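Local coordinates for protein charybdin (Charybdis maritima, PDB 2B7U) that belongs to the ribosome-inactivating proteins, a family of plant toxins, at residues Q163-H177 and K189-W202. Sequence-based numbering, arbitrary orientation.
Sequences QMFCEATRFVDIANH and KLPQWMQNDLEKNW
Arg170 lies across the indole of Trp202 with its aliphatic stem: CG sits over the five-membered ring, 3.7 Å from the centroid, and the guanidinium continues off-centre above the six-membered ring as a cation-pi contact. The chain is extended from CG to NE (chi2 172°, chi3 173°), which carries it from the five-membered ring across to the six-membered one. The edge of the same indole points to the face of Phe171 in an offset edge-to-face pair, while Leu198 CB stands 3.7 Å above the centre of that phenyl ring.

Beside this aromatic group, Gln163 NE2 donates to the syn side of Glu199 OE1 (2.9 Å), amide and carboxylate nearly coplanar. Gln163 OE1 lies 2.6 Å from Glu199 OE2. The carboxylates of Glu167 and Glu199 stack, planes 13° apart. Arg170 NH1 forms a salt bridge with Glu167, whose OE2 is hydrogen-bonded to Tyr117 OH; Arg170 NH2 bonds Asp77 O, helping to hold the guanidinium. A water links Glu167 OE1 to Glu199 O.

Further along, Ile174 CG1 packs on Met194 SD (4.0 Å). At the far end His177 NE2 donates to Lys189 O (2.7 Å), and Pro191 CD lies over one face of the imidazole.

Phe171 breaks the helix and N-caps the next, so the contact joins helices 151-170 and 172-180 to helix 192-199 and the turn after it. Helix segments 172-177 and 192-199 run nearly antiparallel, axes 10.7 Å apart, in a mostly buried contact centred about 9 Å from the chain centre. Helix 117-124 brings Tyr117 against Gln163 and Glu199, helix 21-35 packs on Ala168 and Thr169, and strand 223-225 contributes Ile225 beside Leu198.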
ATOM      1  N   GLN A 163       0.879  -2.375   5.665  1.00 12.39           N
ATOM      2  CA  GLN A 163       2.293  -2.673   5.538  1.00 12.59           C
ATOM      3  C   GLN A 163       2.510  -3.896   4.669  1.00 12.29           C
ATOM      4  O   GLN A 163       3.300  -3.884   3.717  1.00 12.60           O
ATOM      5  CB  GLN A 163       2.939  -2.858   6.895  1.00 12.42           C
ATOM      6  CG  GLN A 163       3.052  -1.596   7.713  1.00 14.17           C
ATOM      7  CD  GLN A 163       4.106  -0.673   7.173  1.00 14.49           C
ATOM      8  OE1 GLN A 163       5.078  -1.117   6.559  1.00 14.39           O
ATOM      9  NE2 GLN A 163       3.912   0.640   7.362  1.00 17.23           N
ATOM     10  N   MET A 164       1.795  -4.968   4.962  1.00 12.69           N
ATOM     11  CA  MET A 164       2.082  -6.219   4.280  1.00 13.26           C
ATOM     12  C   MET A 164       1.537  -6.345   2.878  1.00 13.04           C
ATOM     13  O   MET A 164       1.984  -7.223   2.125  1.00 14.20           O
ATOM     14  CB  MET A 164       1.625  -7.405   5.148  1.00 12.47           C
ATOM     15  CG  MET A 164       2.318  -7.419   6.466  1.00 12.44           C
ATOM     16  SD  MET A 164       1.937  -8.858   7.520  1.00 16.47           S
ATOM     17  CE  MET A 164       2.885 -10.137   6.698  1.00 18.39           C
ATOM     18  N   PHE A 165       0.593  -5.486   2.499  1.00 13.43           N
ATOM     19  CA  PHE A 165       0.081  -5.502   1.123  1.00 13.85           C
ATOM     20  C   PHE A 165       0.424  -4.224   0.386  1.00 15.51           C
ATOM     21  O   PHE A 165       1.052  -4.289  -0.668  1.00 18.04           O
ATOM     22  CB  PHE A 165      -1.389  -5.885   1.117  1.00 15.30           C
ATOM     23  CG  PHE A 165      -1.585  -7.289   1.585  1.00 14.41           C
ATOM     24  CD1 PHE A 165      -1.359  -8.336   0.715  1.00 17.55           C
ATOM     25  CD2 PHE A 165      -1.852  -7.566   2.901  1.00 16.44           C
ATOM     26  CE1 PHE A 165      -1.454  -9.650   1.123  1.00 17.64           C
ATOM     27  CE2 PHE A 165      -1.945  -8.892   3.337  1.00 18.47           C
ATOM     28  CZ  PHE A 165      -1.752  -9.939   2.442  1.00 17.70           C
ATOM     29  N   CYS A 166       0.125  -3.075   0.957  1.00 14.68           N
ATOM     30  CA  CYS A 166       0.391  -1.816   0.212  1.00 16.02           C
ATOM     31  C   CYS A 166       1.891  -1.483   0.145  1.00 15.23           C
ATOM     32  O   CYS A 166       2.445  -1.273  -0.949  1.00 14.37           O
ATOM     33  CB  CYS A 166      -0.398  -0.674   0.761  1.00 15.68           C
ATOM     34  SG  CYS A 166      -2.193  -1.063   0.772  1.00 21.38           S
ATOM     35  N   GLU A 167       2.568  -1.444   1.285  1.00 14.44           N
ATOM     36  CA  GLU A 167       3.970  -1.092   1.252  1.00 14.37           C
ATOM     37  C   GLU A 167       4.802  -2.185   0.560  1.00 14.34           C
ATOM     38  O   GLU A 167       5.753  -1.904  -0.161  1.00 13.32           O
ATOM     39  CB  GLU A 167       4.503  -0.816   2.644  1.00 14.48           C
ATOM     40  CG  GLU A 167       3.720   0.210   3.434  1.00 15.37           C
ATOM     41  CD  GLU A 167       3.726   1.592   2.850  1.00 18.72           C
ATOM     42  OE1 GLU A 167       4.472   1.846   1.868  1.00 17.46           O
ATOM     43  OE2 GLU A 167       2.963   2.451   3.355  1.00 21.77           O
ATOM     44  N   ALA A 168       4.475  -3.454   0.804  1.00 13.70           N
ATOM     45  CA  ALA A 168       5.152  -4.558   0.104  1.00 13.67           C
ATOM     46  C   ALA A 168       4.973  -4.475  -1.414  1.00 13.50           C
ATOM     47  O   ALA A 168       5.909  -4.738  -2.174  1.00 14.60           O
ATOM     48  CB  ALA A 168       4.648  -5.899   0.628  1.00 14.84           C
ATOM     49  N   THR A 169       3.784  -4.078  -1.867  1.00 13.11           N
ATOM     50  CA  THR A 169       3.514  -3.905  -3.295  1.00 13.20           C
ATOM     51  C   THR A 169       4.376  -2.767  -3.857  1.00 12.03           C
ATOM     52  O   THR A 169       4.994  -2.902  -4.911  1.00 12.02           O
ATOM     53  CB  THR A 169       2.023  -3.660  -3.522  1.00 13.67           C
ATOM     54  OG1 THR A 169       1.304  -4.866  -3.178  1.00 14.08           O
ATOM     55  CG2 THR A 169       1.693  -3.309  -4.940  1.00 14.59           C
ATOM     56  N   ARG A 170       4.496  -1.702  -3.092  1.00 12.38           N
ATOM     57  CA  ARG A 170       5.296  -0.537  -3.530  1.00 12.17           C
ATOM     58  C   ARG A 170       6.797  -0.791  -3.598  1.00 12.14           C
ATOM     59  O   ARG A 170       7.467  -0.191  -4.438  1.00 13.06           O
ATOM     60  CB  ARG A 170       5.036   0.646  -2.622  1.00 12.17           C
ATOM     61  CG  ARG A 170       3.645   1.237  -2.623  1.00 12.97           C
ATOM     62  CD  ARG A 170       3.523   2.271  -1.508  1.00 13.30           C
ATOM     63  NE  ARG A 170       2.258   2.993  -1.579  1.00 14.94           N
ATOM     64  CZ  ARG A 170       1.441   3.213  -0.551  1.00 17.61           C
ATOM     65  NH1 ARG A 170       1.760   2.808   0.669  1.00 20.37           N
ATOM     66  NH2 ARG A 170       0.323   3.887  -0.735  1.00 18.41           N
ATOM     67  N   PHE A 171       7.356  -1.596  -2.696  1.00 12.23           N
ATOM     68  CA  PHE A 171       8.821  -1.733  -2.575  1.00 12.07           C
ATOM     69  C   PHE A 171       9.307  -3.161  -2.555  1.00 13.22           C
ATOM     70  O   PHE A 171       8.865  -3.965  -1.746  1.00 13.84           O
ATOM     71  CB  PHE A 171       9.321  -1.030  -1.317  1.00 12.72           C
ATOM     72  CG  PHE A 171       9.213   0.476  -1.389  1.00 11.42           C
ATOM     73  CD1 PHE A 171      10.137   1.193  -2.125  1.00 13.19           C
ATOM     74  CD2 PHE A 171       8.198   1.144  -0.753  1.00 12.08           C
ATOM     75  CE1 PHE A 171      10.031   2.572  -2.188  1.00 11.90           C
ATOM     76  CE2 PHE A 171       8.086   2.522  -0.826  1.00 12.19           C
ATOM     77  CZ  PHE A 171       9.011   3.231  -1.535  1.00 11.92           C
ATOM     78  N   VAL A 172      10.243  -3.459  -3.443  1.00 13.67           N
ATOM     79  CA  VAL A 172      10.866  -4.771  -3.533  1.00 14.59           C
ATOM     80  C   VAL A 172      11.430  -5.253  -2.208  1.00 14.03           C
ATOM     81  O   VAL A 172      11.198  -6.406  -1.817  1.00 14.65           O
ATOM     82  CB  VAL A 172      11.982  -4.741  -4.634  1.00 15.07           C
ATOM     83  CG1 VAL A 172      12.767  -6.054  -4.666  1.00 16.84           C
ATOM     84  CG2 VAL A 172      11.332  -4.428  -6.005  1.00 17.69           C
ATOM     85  N   ASP A 173      12.171  -4.396  -1.525  1.00 13.96           N
ATOM     86  CA  ASP A 173      12.915  -4.806  -0.312  1.00 14.15           C
ATOM     87  C   ASP A 173      11.947  -5.090   0.838  1.00 14.28           C
ATOM     88  O   ASP A 173      12.238  -5.919   1.712  1.00 14.27           O
ATOM     89  CB  ASP A 173      13.915  -3.727   0.109  1.00 14.60           C
ATOM     90  CG  ASP A 173      15.058  -3.591  -0.867  1.00 16.41           C
ATOM     91  OD1 ASP A 173      15.758  -4.600  -1.081  1.00 19.67           O
ATOM     92  OD2 ASP A 173      15.228  -2.493  -1.429  1.00 18.35           O
ATOM     93  N   ILE A 174      10.811  -4.401   0.842  1.00 13.84           N
ATOM     94  CA  ILE A 174       9.774  -4.589   1.866  1.00 14.11           C
ATOM     95  C   ILE A 174       9.065  -5.926   1.636  1.00 13.96           C
ATOM     96  O   ILE A 174       8.921  -6.729   2.585  1.00 15.00           O
ATOM     97  CB  ILE A 174       8.800  -3.391   1.945  1.00 13.98           C
ATOM     98  CG1 ILE A 174       9.582  -2.136   2.337  1.00 13.46           C
ATOM     99  CG2 ILE A 174       7.719  -3.644   2.976  1.00 14.51           C
ATOM    100  CD1 ILE A 174       8.762  -0.882   2.454  1.00 14.54           C
ATOM    101  N   ALA A 175       8.647  -6.199   0.393  1.00 14.21           N
ATOM    102  CA  ALA A 175       8.081  -7.504   0.050  1.00 14.86           C
ATOM    103  C   ALA A 175       9.025  -8.637   0.429  1.00 15.18           C
ATOM    104  O   ALA A 175       8.596  -9.631   1.028  1.00 15.11           O
ATOM    105  CB  ALA A 175       7.739  -7.611  -1.398  1.00 15.20           C
ATOM    106  N   ASN A 176      10.296  -8.479   0.099  1.00 15.08           N
ATOM    107  CA  ASN A 176      11.310  -9.507   0.439  1.00 15.51           C
ATOM    108  C   ASN A 176      11.384  -9.716   1.939  1.00 15.97           C
ATOM    109  O   ASN A 176      11.413 -10.866   2.429  1.00 15.18           O
ATOM    110  CB  ASN A 176      12.700  -9.135  -0.094  1.00 16.35           C
ATOM    111  CG  ASN A 176      12.822  -9.296  -1.593  1.00 18.02           C
ATOM    112  OD1 ASN A 176      11.996  -9.956  -2.220  1.00 23.26           O
ATOM    113  ND2 ASN A 176      13.868  -8.702  -2.172  1.00 19.54           N
ATOM    114  N   HIS A 177      11.420  -8.610   2.680  1.00 15.75           N
ATOM    115  CA  HIS A 177      11.592  -8.682   4.109  1.00 16.17           C
ATOM    116  C   HIS A 177      10.456  -9.451   4.745  1.00 15.51           C
ATOM    117  O   HIS A 177      10.662 -10.295   5.632  1.00 16.12           O
ATOM    118  CB  HIS A 177      11.650  -7.285   4.727  1.00 16.91           C
ATOM    119  CG  HIS A 177      11.786  -7.309   6.213  1.00 17.87           C
ATOM    120  ND1 HIS A 177      12.963  -7.646   6.844  1.00 19.90           N
ATOM    121  CD2 HIS A 177      10.887  -7.065   7.193  1.00 20.75           C
ATOM    122  CE1 HIS A 177      12.779  -7.607   8.152  1.00 19.77           C
ATOM    123  NE2 HIS A 177      11.534  -7.255   8.390  1.00 21.96           N
ATOM    124  N   LYS A 189       9.811  -7.352  12.790  1.00 31.58           N
ATOM    125  CA  LYS A 189       9.701  -5.891  12.766  1.00 31.11           C
ATOM    126  C   LYS A 189      10.101  -5.344  11.406  1.00 29.66           C
ATOM    127  O   LYS A 189      10.842  -5.987  10.655  1.00 30.43           O
ATOM    128  CB  LYS A 189      10.566  -5.232  13.851  1.00 31.36           C
ATOM    129  CG  LYS A 189      12.072  -5.190  13.564  1.00 32.32           C
ATOM    130  CD  LYS A 189      12.752  -4.057  14.328  0.65 32.42           C
ATOM    131  CE  LYS A 189      14.268  -4.071  14.151  0.65 32.37           C
ATOM    132  NZ  LYS A 189      14.710  -3.867  12.744  0.65 32.27           N
ATOM    133  N   LEU A 190       9.616  -4.148  11.103  1.00 26.77           N
ATOM    134  CA  LEU A 190      10.020  -3.438   9.898  1.00 25.35           C
ATOM    135  C   LEU A 190      11.284  -2.646  10.223  1.00 23.65           C
ATOM    136  O   LEU A 190      11.261  -1.861  11.157  1.00 23.05           O
ATOM    137  CB  LEU A 190       8.904  -2.484   9.500  1.00 25.08           C
ATOM    138  CG  LEU A 190       9.133  -1.584   8.285  1.00 26.95           C
ATOM    139  CD1 LEU A 190       8.911  -2.350   6.992  1.00 27.61           C
ATOM    140  CD2 LEU A 190       8.213  -0.393   8.362  1.00 26.23           C
ATOM    141  N   PRO A 191      12.385  -2.849   9.468  1.00 21.91           N
ATOM    142  CA  PRO A 191      13.580  -2.035   9.684  1.00 21.93           C
ATOM    143  C   PRO A 191      13.288  -0.549   9.507  1.00 21.51           C
ATOM    144  O   PRO A 191      12.534  -0.184   8.622  1.00 20.89           O
ATOM    145  CB  PRO A 191      14.546  -2.534   8.609  1.00 21.62           C
ATOM    146  CG  PRO A 191      14.075  -3.914   8.298  1.00 22.13           C
ATOM    147  CD  PRO A 191      12.607  -3.856   8.415  1.00 22.51           C
ATOM    148  N   GLN A 192      13.886   0.296  10.340  1.00 22.05           N
ATOM    149  CA  GLN A 192      13.604   1.731  10.303  1.00 22.12           C
ATOM    150  C   GLN A 192      13.924   2.339   8.935  1.00 20.34           C
ATOM    151  O   GLN A 192      13.225   3.246   8.478  1.00 19.98           O
ATOM    152  CB  GLN A 192      14.365   2.475  11.418  1.00 22.73           C
ATOM    153  CG  GLN A 192      13.856   3.906  11.638  1.00 25.11           C
ATOM    154  CD  GLN A 192      14.310   4.507  12.965  1.00 25.87           C
ATOM    155  OE1 GLN A 192      13.605   5.333  13.564  1.00 33.65           O
ATOM    156  NE2 GLN A 192      15.489   4.110  13.421  1.00 25.86           N
ATOM    157  N   TRP A 193      14.960   1.846   8.262  1.00 19.20           N
ATOM    158  CA  TRP A 193      15.319   2.414   6.964  1.00 19.12           C
ATOM    159  C   TRP A 193      14.212   2.200   5.929  1.00 18.70           C
ATOM    160  O   TRP A 193      13.991   3.034   5.037  1.00 18.86           O
ATOM    161  CB  TRP A 193      16.659   1.883   6.476  1.00 19.38           C
ATOM    162  CG  TRP A 193      16.711   0.498   5.907  1.00 18.88           C
ATOM    163  CD1 TRP A 193      17.005  -0.663   6.582  1.00 19.87           C
ATOM    164  CD2 TRP A 193      16.512   0.131   4.544  1.00 18.20           C
ATOM    165  NE1 TRP A 193      16.992  -1.724   5.706  1.00 20.50           N
ATOM    166  CE2 TRP A 193      16.699  -1.263   4.449  1.00 20.21           C
ATOM    167  CE3 TRP A 193      16.194   0.843   3.388  1.00 19.50           C
ATOM    168  CZ2 TRP A 193      16.574  -1.947   3.243  1.00 19.92           C
ATOM    169  CZ3 TRP A 193      16.085   0.156   2.196  1.00 19.50           C
ATOM    170  CH2 TRP A 193      16.268  -1.219   2.136  1.00 19.52           C
ATOM    171  N   MET A 194      13.523   1.066   6.036  1.00 16.99           N
ATOM    172  CA  MET A 194      12.389   0.780   5.152  1.00 17.12           C
ATOM    173  C   MET A 194      11.213   1.711   5.448  1.00 17.25           C
ATOM    174  O   MET A 194      10.507   2.136   4.531  1.00 16.74           O
ATOM    175  CB  MET A 194      11.978  -0.687   5.249  1.00 16.83           C
ATOM    176  CG  MET A 194      13.019  -1.600   4.707  1.00 16.47           C
ATOM    177  SD  MET A 194      12.533  -3.332   4.716  1.00 19.31           S
ATOM    178  CE  MET A 194      14.088  -4.058   4.181  1.00 20.95           C
ATOM    179  N   GLN A 195      10.977   2.044   6.706  1.00 18.21           N
ATOM    180  CA  GLN A 195       9.984   3.082   7.015  1.00 20.25           C
ATOM    181  C   GLN A 195      10.397   4.469   6.490  1.00 20.50           C
ATOM    182  O   GLN A 195       9.666   5.158   5.745  1.00 21.32           O
ATOM    183  CB  GLN A 195       9.762   3.157   8.523  1.00 19.91           C
ATOM    184  CG  GLN A 195       8.730   4.204   8.901  1.00 22.68           C
ATOM    185  CD  GLN A 195       8.702   4.465  10.377  1.00 23.45           C
ATOM    186  OE1 GLN A 195       9.719   4.817  10.976  1.00 30.06           O
ATOM    187  NE2 GLN A 195       7.546   4.302  10.977  1.00 27.67           N
ATOM    188  N   ASN A 196      11.594   4.901   6.844  1.00 19.29           N
ATOM    189  CA  ASN A 196      11.960   6.290   6.657  1.00 19.80           C
ATOM    190  C   ASN A 196      12.561   6.626   5.300  1.00 19.14           C
ATOM    191  O   ASN A 196      12.412   7.764   4.774  1.00 20.81           O
ATOM    192  CB  ASN A 196      12.966   6.704   7.725  1.00 19.82           C
ATOM    193  CG  ASN A 196      12.400   6.698   9.119  1.00 23.97           C
ATOM    194  OD1 ASN A 196      13.158   6.696  10.101  1.00 28.92           O
ATOM    195  ND2 ASN A 196      11.088   6.727   9.235  1.00 24.94           N
ATOM    196  N   ASP A 197      13.338   5.698   4.764  1.00 17.45           N
ATOM    197  CA  ASP A 197      13.988   5.930   3.481  1.00 17.13           C
ATOM    198  C   ASP A 197      13.063   5.524   2.336  1.00 16.33           C
ATOM    199  O   ASP A 197      13.074   6.158   1.282  1.00 16.79           O
ATOM    200  CB  ASP A 197      15.312   5.179   3.342  1.00 17.02           C
ATOM    201  CG  ASP A 197      16.280   5.444   4.478  1.00 20.71           C
ATOM    202  OD1 ASP A 197      15.874   6.005   5.534  1.00 25.39           O
ATOM    203  OD2 ASP A 197      17.445   5.021   4.329  1.00 20.96           O
ATOM    204  N   LEU A 198      12.304   4.445   2.518  1.00 15.22           N
ATOM    205  CA  LEU A 198      11.429   3.962   1.454  1.00 13.98           C
ATOM    206  C   LEU A 198      10.004   4.465   1.580  1.00 14.23           C
ATOM    207  O   LEU A 198       9.559   5.269   0.767  1.00 14.00           O
ATOM    208  CB  LEU A 198      11.438   2.434   1.395  1.00 13.75           C
ATOM    209  CG  LEU A 198      12.801   1.801   1.111  1.00 13.62           C
ATOM    210  CD1 LEU A 198      12.667   0.293   0.990  1.00 14.30           C
ATOM    211  CD2 LEU A 198      13.419   2.368  -0.164  1.00 14.90           C
ATOM    212  N   GLU A 199       9.280   3.990   2.593  1.00 13.72           N
ATOM    213  CA  GLU A 199       7.832   4.243   2.663  1.00 13.59           C
ATOM    214  C   GLU A 199       7.487   5.711   2.595  1.00 13.34           C
ATOM    215  O   GLU A 199       6.574   6.087   1.876  1.00 15.05           O
ATOM    216  CB  GLU A 199       7.200   3.591   3.881  1.00 13.97           C
ATOM    217  CG  GLU A 199       7.322   2.085   3.872  1.00 13.91           C
ATOM    218  CD  GLU A 199       6.629   1.390   5.016  1.00 14.41           C
ATOM    219  OE1 GLU A 199       6.004   2.076   5.868  1.00 15.05           O
ATOM    220  OE2 GLU A 199       6.716   0.139   5.054  1.00 15.75           O
ATOM    221  N   LYS A 200       8.217   6.531   3.324  1.00 13.90           N
ATOM    222  CA  LYS A 200       7.906   7.961   3.362  1.00 13.76           C
ATOM    223  C   LYS A 200       8.202   8.681   2.060  1.00 14.46           C
ATOM    224  O   LYS A 200       7.730   9.814   1.882  1.00 16.03           O
ATOM    225  CB  LYS A 200       8.600   8.628   4.549  1.00 14.76           C
ATOM    226  CG  LYS A 200       8.021   8.346   5.963  0.65 17.51           C
ATOM    227  CD  LYS A 200       7.039   7.196   6.090  0.65 22.36           C
ATOM    228  CE  LYS A 200       5.608   7.598   5.737  0.65 24.05           C
ATOM    229  NZ  LYS A 200       4.842   6.499   5.030  0.65 21.47           N
ATOM    230  N   ASN A 201       8.956   8.032   1.171  1.00 13.98           N
ATOM    231  CA  ASN A 201       9.465   8.679  -0.058  1.00 12.99           C
ATOM    232  C   ASN A 201       8.862   8.095  -1.340  1.00 12.99           C
ATOM    233  O   ASN A 201       9.308   8.428  -2.436  1.00 13.41           O
ATOM    234  CB  ASN A 201      10.977   8.536  -0.120  1.00 13.60           C
ATOM    235  CG  ASN A 201      11.681   9.415   0.896  1.00 16.05           C
ATOM    236  OD1 ASN A 201      12.645   8.988   1.564  1.00 20.55           O
ATOM    237  ND2 ASN A 201      11.208  10.637   1.034  1.00 16.86           N
ATOM    238  N   TRP A 202       7.916   7.169  -1.229  1.00 11.71           N
ATOM    239  CA  TRP A 202       7.353   6.538  -2.444  1.00 11.19           C
ATOM    240  C   TRP A 202       6.807   7.557  -3.432  1.00 12.62           C
ATOM    241  O   TRP A 202       7.035   7.438  -4.620  1.00 12.65           O
ATOM    242  CB  TRP A 202       6.247   5.537  -2.113  1.00 11.78           C
ATOM    243  CG  TRP A 202       5.699   4.780  -3.301  1.00 11.69           C
ATOM    244  CD1 TRP A 202       6.369   3.903  -4.087  1.00 12.12           C
ATOM    245  CD2 TRP A 202       4.375   4.867  -3.817  1.00 11.96           C
ATOM    246  NE1 TRP A 202       5.526   3.407  -5.070  1.00 11.53           N
ATOM    247  CE2 TRP A 202       4.292   3.971  -4.902  1.00 11.84           C
ATOM    248  CE3 TRP A 202       3.228   5.576  -3.432  1.00 12.93           C
ATOM    249  CZ2 TRP A 202       3.104   3.766  -5.616  1.00 11.82           C
ATOM    250  CZ3 TRP A 202       2.042   5.371  -4.142  1.00 13.29           C
ATOM    251  CH2 TRP A 202       2.000   4.465  -5.212  1.00 12.94           C
TER
HETATM  252  O   HOH W   1       4.816   4.216   0.736  1.00 19.23           O